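Local coordinates for Rho guanine nucleotide exchange factor 12 (Homo sapiens, PDB 1TXD), which acts as a guanine nucleotide exchange factor for the GTPase RhoA, here represented by its paired DH and PH domains, at residues Q8-E13 against T95-Q100; L319-V324 against V336-D341. The protein carries 1 engineered substitution. One frame throughout, in Å; residues are numbered along the deposited sequence.

Contact 1: Q8-E13 against T95-Q100; sequences QLVSRE and TSVIDQ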
ATOM      1  N   GLN A   8       1.667  38.563   1.054  1.00 66.89           N
ATOM      2  CA  GLN A   8       2.849  39.064   1.757  1.00 66.03           C
ATOM      3  C   GLN A   8       4.032  39.303   0.815  1.00 64.36           C
ATOM      4  O   GLN A   8       4.719  40.318   0.938  1.00 65.08           O
ATOM      5  CB  GLN A   8       3.262  38.075   2.857  1.00 66.46           C
ATOM      6  CG  GLN A   8       4.528  38.456   3.642  1.00 66.99           C
ATOM      7  CD  GLN A   8       4.410  39.790   4.381  1.00 67.20           C
ATOM      8  OE1 GLN A   8       5.210  40.696   4.154  1.00 67.86           O
ATOM      9  NE2 GLN A   8       3.413  39.910   5.258  1.00 66.72           N
ATOM     10  N   LEU A   9       4.283  38.369  -0.096  1.00 61.76           N
ATOM     11  CA  LEU A   9       5.283  38.590  -1.135  1.00 60.04           C
ATOM     12  C   LEU A   9       4.967  39.884  -1.880  1.00 57.89           C
ATOM     13  O   LEU A   9       5.652  40.893  -1.687  1.00 58.14           O
ATOM     14  CB  LEU A   9       5.347  37.413  -2.135  1.00 60.39           C
ATOM     15  CG  LEU A   9       6.179  36.168  -1.769  1.00 60.81           C
ATOM     16  CD1 LEU A   9       5.908  34.989  -2.731  1.00 60.92           C
ATOM     17  CD2 LEU A   9       7.673  36.503  -1.730  1.00 60.92           C
ATOM     18  N   VAL A  10       3.900  39.857  -2.682  1.00 55.02           N
ATOM     19  CA  VAL A  10       3.635  40.915  -3.671  1.00 53.03           C
ATOM     20  C   VAL A  10       3.388  42.264  -3.034  1.00 51.09           C
ATOM     21  O   VAL A  10       2.701  42.353  -2.010  1.00 50.86           O
ATOM     22  CB  VAL A  10       2.381  40.637  -4.548  1.00 52.74           C
ATOM     23  CG1 VAL A  10       2.370  41.575  -5.765  1.00 52.75           C
ATOM     24  CG2 VAL A  10       2.312  39.180  -4.992  1.00 52.74           C
ATOM     25  N   SER A  11       3.923  43.309  -3.663  1.00 48.79           N
ATOM     26  CA  SER A  11       3.583  44.670  -3.280  1.00 47.24           C
ATOM     27  C   SER A  11       2.048  44.811  -3.288  1.00 45.87           C
ATOM     28  O   SER A  11       1.387  44.289  -4.185  1.00 46.89           O
ATOM     29  CB  SER A  11       4.276  45.693  -4.202  1.00 47.05           C
ATOM     30  OG  SER A  11       3.546  45.965  -5.386  1.00 47.12           O
ATOM     31  N   ARG A  12       1.484  45.469  -2.273  1.00 43.42           N
ATOM     32  CA  ARG A  12       0.029  45.704  -2.189  1.00 41.07           C
ATOM     33  C   ARG A  12      -0.498  46.554  -3.348  1.00 38.31           C
ATOM     34  O   ARG A  12      -1.684  46.497  -3.681  1.00 38.41           O
ATOM     35  CB  ARG A  12      -0.340  46.414  -0.879  1.00 40.97           C
ATOM     36  CG  ARG A  12       0.084  45.695   0.388  1.00 42.24           C
ATOM     37  CD  ARG A  12      -0.716  46.072   1.623  1.00 42.55           C
ATOM     38  NE  ARG A  12      -0.565  47.483   1.984  1.00 43.87           N
ATOM     39  CZ  ARG A  12      -0.946  48.018   3.151  1.00 44.43           C
ATOM     40  NH1 ARG A  12      -1.495  47.265   4.102  1.00 44.80           N
ATOM     41  NH2 ARG A  12      -0.774  49.318   3.368  1.00 43.59           N
ATOM     42  N   GLU A  13       0.392  47.342  -3.947  1.00 35.03           N
ATOM     43  CA  GLU A  13       0.026  48.334  -4.953  1.00 32.05           C
ATOM     44  C   GLU A  13       0.012  47.765  -6.369  1.00 29.85           C
ATOM     45  O   GLU A  13      -0.285  48.477  -7.332  1.00 29.25           O
ATOM     46  CB  GLU A  13       0.999  49.506  -4.850  1.00 32.03           C
ATOM     47  CG  GLU A  13       0.569  50.575  -3.841  1.00 32.55           C
ATOM     48  CD  GLU A  13       1.114  50.368  -2.436  1.00 32.49           C
ATOM     49  OE1 GLU A  13       1.660  49.274  -2.157  1.00 33.11           O
ATOM     50  OE2 GLU A  13       1.000  51.309  -1.606  1.00 31.81           O
ATOM     51  N   THR A  95       7.936  40.405  -9.492  1.00 47.62           N
ATOM     52  CA  THR A  95       6.569  40.665  -8.993  1.00 46.87           C
ATOM     53  C   THR A  95       6.068  39.662  -7.930  1.00 45.71           C
ATOM     54  O   THR A  95       5.153  39.989  -7.163  1.00 45.69           O
ATOM     55  CB  THR A  95       5.540  40.715 -10.161  1.00 47.27           C
ATOM     56  OG1 THR A  95       5.909  39.788 -11.197  1.00 48.73           O
ATOM     57  CG2 THR A  95       5.554  42.081 -10.849  1.00 47.19           C
ATOM     58  N   SER A  96       6.660  38.462  -7.899  1.00 42.98           N
ATOM     59  CA  SER A  96       6.183  37.331  -7.090  1.00 41.71           C
ATOM     60  C   SER A  96       4.821  36.836  -7.569  1.00 39.06           C
ATOM     61  O   SER A  96       4.278  35.863  -7.039  1.00 38.40           O
ATOM     62  CB  SER A  96       6.152  37.657  -5.599  1.00 42.05           C
ATOM     63  OG  SER A  96       7.202  38.536  -5.257  1.00 43.99           O
ATOM     64  N   VAL A  97       4.298  37.498  -8.597  1.00 36.26           N
ATOM     65  CA  VAL A  97       3.122  37.043  -9.309  1.00 34.29           C
ATOM     66  C   VAL A  97       3.596  36.027 -10.331  1.00 33.35           C
ATOM     67  O   VAL A  97       4.512  36.289 -11.100  1.00 32.78           O
ATOM     68  CB  VAL A  97       2.419  38.194 -10.013  1.00 33.00           C
ATOM     69  CG1 VAL A  97       1.226  37.700 -10.827  1.00 32.04           C
ATOM     70  CG2 VAL A  97       2.001  39.208  -9.000  1.00 33.55           C
ATOM     71  N   ILE A  98       2.964  34.863 -10.311  1.00 32.66           N
ATOM     72  CA  ILE A  98       3.311  33.774 -11.194  1.00 32.71           C
ATOM     73  C   ILE A  98       2.401  33.913 -12.386  1.00 31.86           C
ATOM     74  O   ILE A  98       1.210  34.176 -12.218  1.00 29.76           O
ATOM     75  CB  ILE A  98       3.088  32.435 -10.475  1.00 32.18           C
ATOM     76  CG1 ILE A  98       4.183  32.225  -9.425  1.00 34.74           C
ATOM     77  CG2 ILE A  98       3.064  31.287 -11.436  1.00 32.05           C
ATOM     78  CD1 ILE A  98       3.669  32.329  -8.019  1.00 35.67           C
ATOM     79  N   ASP A  99       2.949  33.706 -13.575  1.00 31.19           N
ATOM     80  CA  ASP A  99       2.137  33.767 -14.782  1.00 32.59           C
ATOM     81  C   ASP A  99       1.686  32.358 -15.130  1.00 30.73           C
ATOM     82  O   ASP A  99       1.044  31.717 -14.295  1.00 30.11           O
ATOM     83  CB  ASP A  99       2.879  34.491 -15.920  1.00 33.75           C
ATOM     84  CG  ASP A  99       3.070  35.983 -15.634  1.00 37.53           C
ATOM     85  OD1 ASP A  99       2.088  36.661 -15.202  1.00 39.58           O
ATOM     86  OD2 ASP A  99       4.174  36.559 -15.807  1.00 40.34           O
ATOM     87  N   GLN A 100       2.069  31.863 -16.306  1.00 28.32           N
ATOM     88  CA  GLN A 100       1.584  30.603 -16.850  1.00 28.45           C
ATOM     89  C   GLN A 100       2.298  29.481 -16.134  1.00 26.12           C
ATOM     90  O   GLN A 100       3.471  29.622 -15.840  1.00 25.71           O
ATOM     91  CB  GLN A 100       1.916  30.482 -18.345  1.00 30.57           C
ATOM     92  CG  GLN A 100       1.653  31.726 -19.186  1.00 34.29           C
ATOM     93  CD  GLN A 100       0.195  32.155 -19.104  1.00 38.31           C
ATOM     94  OE1 GLN A 100      -0.697  31.330 -19.299  1.00 42.30           O
ATOM     95  NE2 GLN A 100      -0.051  33.421 -18.785  1.00 40.30           N
TER
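Val-10 lays both of its methyl groups against the loop at Thr-95 to Val-97, and on one side they meet a single carbon: CG2 of Val-97 lies 4.0 Å from both CG1 and CG2 of Val-10. The two valine side chains cross obliquely, so the methyl of Val-97 sits over the fork of Val-10 and not end-on to one branch. The other neighbour of that fork is a backbone group, the carbonyl oxygen of Thr-95, which comes within 3.5 Å of Val-10 CG1. With CG1 of Val-10 anti to its own N (chi1 -166°), the two methyls straddle this oxygen, and the contact to it is one of van der Waals packing.

Next to the valines, Leu-9 meets Ser-96 through its CB, 3.6 Å from Ser-96 CB, and the leucine CD1 approaches the same serine carbon at 3.9 Å. Ser-96 has a left-handed backbone (phi 66°), and its CB points toward Leu-9. The hydroxyl OG stands beside Leu-9 CB at 3.8 Å and turns back to the residues just before it, with a weak hydrogen bond to Glu-94 O. No hydrogen bond links the two segments; what joins them is van der Waals packing, with Val-10 and Val-97 buried and Ser-96 nearer the surface. Close by, Trp-6 reaches Ser-96 O through a weak bond from NE1, while Val-97 also touches Gln-26 of helix 20-57.

This is plain loop-to-loop packing at one end of the helical DH domain: the bend between the short helices 6-9 and 12-15 lies against the connection from helix 72-90 to helix 102-109, at the edge of the elongated RhoGEF helical bundle.

Contact 2: L319-V324 against V336-D341; sequences LSTVLV and VISMSD
With chi1 at 68°, Thr-321 places OG1 between its backbone N and carbonyl carbon, and Ser-338, whose chi1 of -139° is off the usual staggered values, swings its OG round to meet it. The serine hydroxyl donates to Thr-321 OG1 over 2.8 Å, at the open end of the antiparallel beta hairpin 322-326 and 333-339 in the PH domain. Thr-321 OG1 is also bonded to the carbonyl of Lys-318, so the hydroxyl spans the 3-10 turn 319-321, linking the end of strand 316-318 to Ser-338. Replacing Thr-321 by alanine takes away OG1 and CG2, and would probably leave Ser-338 OG and Lys-318 O without this partner and open a gap beside the Met-339 carbonyl.

The threonine CB and CG2 lie against the carbonyl oxygen of Met-339, and CB and CG of Met-339 pack by Thr-321 O. That oxygen accepts a bent bond from Met-339 N, the donor standing well above the carbonyl plane. Further along, Leu-323 and Ile-337 form a hydrogen-bonded pair: Leu-323 N reaches Ile-337 O at 3.1 Å, and Ile-337 N returns to Leu-323 O at 3.0 Å. The bond from Leu-323 N is the straighter of the two, at 160° about the hydrogen.

On the face carrying Val-322, Val-324 and Val-336, the hairpin turns inward: Val-324 touches Ile-364 of helix 354-374, and Val-336 meets Leu-349 of the next strand. There Val-322 and Val-336 meet across the strands, one methyl each, CG1 to CG1 at 3.8 Å.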
ATOM      1  N   LEU A 319      -6.580 -27.453  -6.015  1.00 56.97           N
ATOM      2  CA  LEU A 319      -7.724 -26.965  -6.800  1.00 57.35           C
ATOM      3  C   LEU A 319      -7.859 -27.634  -8.174  1.00 57.37           C
ATOM      4  O   LEU A 319      -8.931 -27.600  -8.784  1.00 57.66           O
ATOM      5  CB  LEU A 319      -7.638 -25.438  -6.982  1.00 57.45           C
ATOM      6  CG  LEU A 319      -7.781 -24.588  -5.717  1.00 57.35           C
ATOM      7  CD1 LEU A 319      -7.446 -23.132  -6.012  1.00 57.74           C
ATOM      8  CD2 LEU A 319      -9.184 -24.702  -5.124  1.00 57.09           C
ATOM      9  N   SER A 320      -6.772 -28.233  -8.654  1.00 57.33           N
ATOM     10  CA  SER A 320      -6.754 -28.933  -9.936  1.00 57.36           C
ATOM     11  C   SER A 320      -7.717 -30.127  -9.986  1.00 58.18           C
ATOM     12  O   SER A 320      -8.049 -30.621 -11.063  1.00 58.11           O
ATOM     13  CB  SER A 320      -5.338 -29.428 -10.217  1.00 56.96           C
ATOM     14  OG  SER A 320      -5.230 -29.938 -11.528  1.00 56.62           O
ATOM     15  N   THR A 321      -8.146 -30.582  -8.813  1.00 58.99           N
ATOM     16  CA  THR A 321      -8.964 -31.775  -8.665  1.00 59.77           C
ATOM     17  C   THR A 321     -10.337 -31.483  -8.066  1.00 60.47           C
ATOM     18  O   THR A 321     -11.119 -32.400  -7.858  1.00 60.93           O
ATOM     19  CB  THR A 321      -8.233 -32.764  -7.735  1.00 59.80           C
ATOM     20  OG1 THR A 321      -8.193 -32.239  -6.393  1.00 59.51           O
ATOM     21  CG2 THR A 321      -6.761 -32.928  -8.132  1.00 59.33           C
ATOM     22  N   VAL A 322     -10.633 -30.217  -7.784  1.00 61.46           N
ATOM     23  CA  VAL A 322     -11.804 -29.879  -6.983  1.00 62.05           C
ATOM     24  C   VAL A 322     -13.076 -29.758  -7.811  1.00 62.48           C
ATOM     25  O   VAL A 322     -13.065 -29.269  -8.943  1.00 62.16           O
ATOM     26  CB  VAL A 322     -11.589 -28.584  -6.171  1.00 62.09           C
ATOM     27  CG1 VAL A 322     -12.876 -28.121  -5.503  1.00 62.56           C
ATOM     28  CG2 VAL A 322     -10.549 -28.816  -5.111  1.00 62.75           C
ATOM     29  N   LEU A 323     -14.160 -30.250  -7.218  1.00 62.95           N
ATOM     30  CA  LEU A 323     -15.519 -29.961  -7.641  1.00 63.48           C
ATOM     31  C   LEU A 323     -16.236 -29.432  -6.411  1.00 63.58           C
ATOM     32  O   LEU A 323     -16.022 -29.911  -5.302  1.00 63.15           O
ATOM     33  CB  LEU A 323     -16.215 -31.232  -8.160  1.00 63.97           C
ATOM     34  CG  LEU A 323     -15.887 -31.676  -9.591  1.00 64.05           C
ATOM     35  CD1 LEU A 323     -16.582 -32.987  -9.919  1.00 64.44           C
ATOM     36  CD2 LEU A 323     -16.276 -30.589 -10.603  1.00 64.46           C
ATOM     37  N   VAL A 324     -17.077 -28.429  -6.603  1.00 64.60           N
ATOM     38  CA  VAL A 324     -17.817 -27.839  -5.487  1.00 65.36           C
ATOM     39  C   VAL A 324     -19.308 -27.946  -5.776  1.00 65.72           C
ATOM     40  O   VAL A 324     -19.709 -27.913  -6.932  1.00 65.65           O
ATOM     41  CB  VAL A 324     -17.417 -26.373  -5.266  1.00 65.23           C
ATOM     42  CG1 VAL A 324     -18.194 -25.753  -4.105  1.00 65.48           C
ATOM     43  CG2 VAL A 324     -15.924 -26.280  -5.003  1.00 65.86           C
ATOM     44  N   VAL A 336     -16.663 -29.528  -0.753  1.00 61.98           N
ATOM     45  CA  VAL A 336     -15.474 -29.436  -1.552  1.00 61.22           C
ATOM     46  C   VAL A 336     -15.079 -30.875  -1.724  1.00 60.39           C
ATOM     47  O   VAL A 336     -15.047 -31.630  -0.763  1.00 59.87           O
ATOM     48  CB  VAL A 336     -14.373 -28.603  -0.868  1.00 60.81           C
ATOM     49  CG1 VAL A 336     -13.161 -28.506  -1.765  1.00 61.08           C
ATOM     50  CG2 VAL A 336     -14.898 -27.215  -0.532  1.00 61.30           C
ATOM     51  N   ILE A 337     -14.784 -31.247  -2.958  1.00 60.23           N
ATOM     52  CA  ILE A 337     -14.606 -32.625  -3.314  1.00 60.37           C
ATOM     53  C   ILE A 337     -13.299 -32.765  -4.057  1.00 60.79           C
ATOM     54  O   ILE A 337     -13.197 -32.328  -5.200  1.00 61.12           O
ATOM     55  CB  ILE A 337     -15.788 -33.090  -4.213  1.00 60.75           C
ATOM     56  CG1 ILE A 337     -17.144 -32.739  -3.570  1.00 60.56           C
ATOM     57  CG2 ILE A 337     -15.694 -34.573  -4.479  1.00 59.88           C
ATOM     58  CD1 ILE A 337     -18.339 -33.402  -4.258  1.00 61.22           C
ATOM     59  N   SER A 338     -12.308 -33.389  -3.422  1.00 61.09           N
ATOM     60  CA  SER A 338     -11.009 -33.602  -4.060  1.00 61.35           C
ATOM     61  C   SER A 338     -10.912 -34.972  -4.727  1.00 61.71           C
ATOM     62  O   SER A 338     -11.234 -35.986  -4.121  1.00 61.77           O
ATOM     63  CB  SER A 338      -9.862 -33.410  -3.059  1.00 61.16           C
ATOM     64  OG  SER A 338      -8.795 -32.706  -3.674  1.00 61.51           O
ATOM     65  N   MET A 339     -10.433 -34.975  -5.970  1.00 62.48           N
ATOM     66  CA  MET A 339     -10.324 -36.169  -6.804  1.00 63.20           C
ATOM     67  C   MET A 339      -8.877 -36.653  -6.955  1.00 63.07           C
ATOM     68  O   MET A 339      -8.035 -35.940  -7.504  1.00 63.32           O
ATOM     69  CB  MET A 339     -10.889 -35.861  -8.198  1.00 64.02           C
ATOM     70  CG  MET A 339     -12.408 -35.684  -8.234  1.00 65.46           C
ATOM     71  SD  MET A 339     -13.315 -37.193  -7.768  1.00 67.91           S
ATOM     72  CE  MET A 339     -12.493 -38.456  -8.806  1.00 66.90           C
ATOM     73  N   SER A 340      -8.595 -37.859  -6.462  1.00 62.26           N
ATOM     74  CA  SER A 340      -7.337 -38.537  -6.762  1.00 61.91           C
ATOM     75  C   SER A 340      -7.621 -39.670  -7.740  1.00 61.95           C
ATOM     76  O   SER A 340      -8.776 -39.901  -8.119  1.00 62.22           O
ATOM     77  CB  SER A 340      -6.654 -39.073  -5.490  1.00 61.72           C
ATOM     78  OG  SER A 340      -7.571 -39.346  -4.449  1.00 61.61           O
ATOM     79  N   ASP A 341      -6.568 -40.370  -8.150  1.00 61.83           N
ATOM     80  CA  ASP A 341      -6.703 -41.562  -8.988  1.00 61.91           C
ATOM     81  C   ASP A 341      -7.385 -42.728  -8.250  1.00 61.99           C
ATOM     82  O   ASP A 341      -7.707 -43.745  -8.870  1.00 61.68           O
ATOM     83  CB  ASP A 341      -5.334 -42.006  -9.518  1.00 61.76           C
ATOM     84  CG  ASP A 341      -4.730 -41.011 -10.496  1.00 61.77           C
ATOM     85  OD1 ASP A 341      -5.281 -39.901 -10.650  1.00 61.99           O
ATOM     86  OD2 ASP A 341      -3.699 -41.254 -11.154  1.00 61.35           O
TER

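Contacts 1 and 2 lie on opposite sides of the chain's centre, with their own centres 73 Å apart and their nearest atoms about 54 Å from each other, so neither touches the other. Along the sequence they come in series: contact 1 closes within the helical DH part before contact 2 opens in the PH domain, and the long helix 191-230 runs from the DH bundle toward the PH domain. They also differ in kind. The 8-13/95-100 pair is held by van der Waals packing between irregular segments, whereas 319-324/336-341 is a local hairpin tied by hydrogen bonds. The model holds a single protein chain, without RhoA.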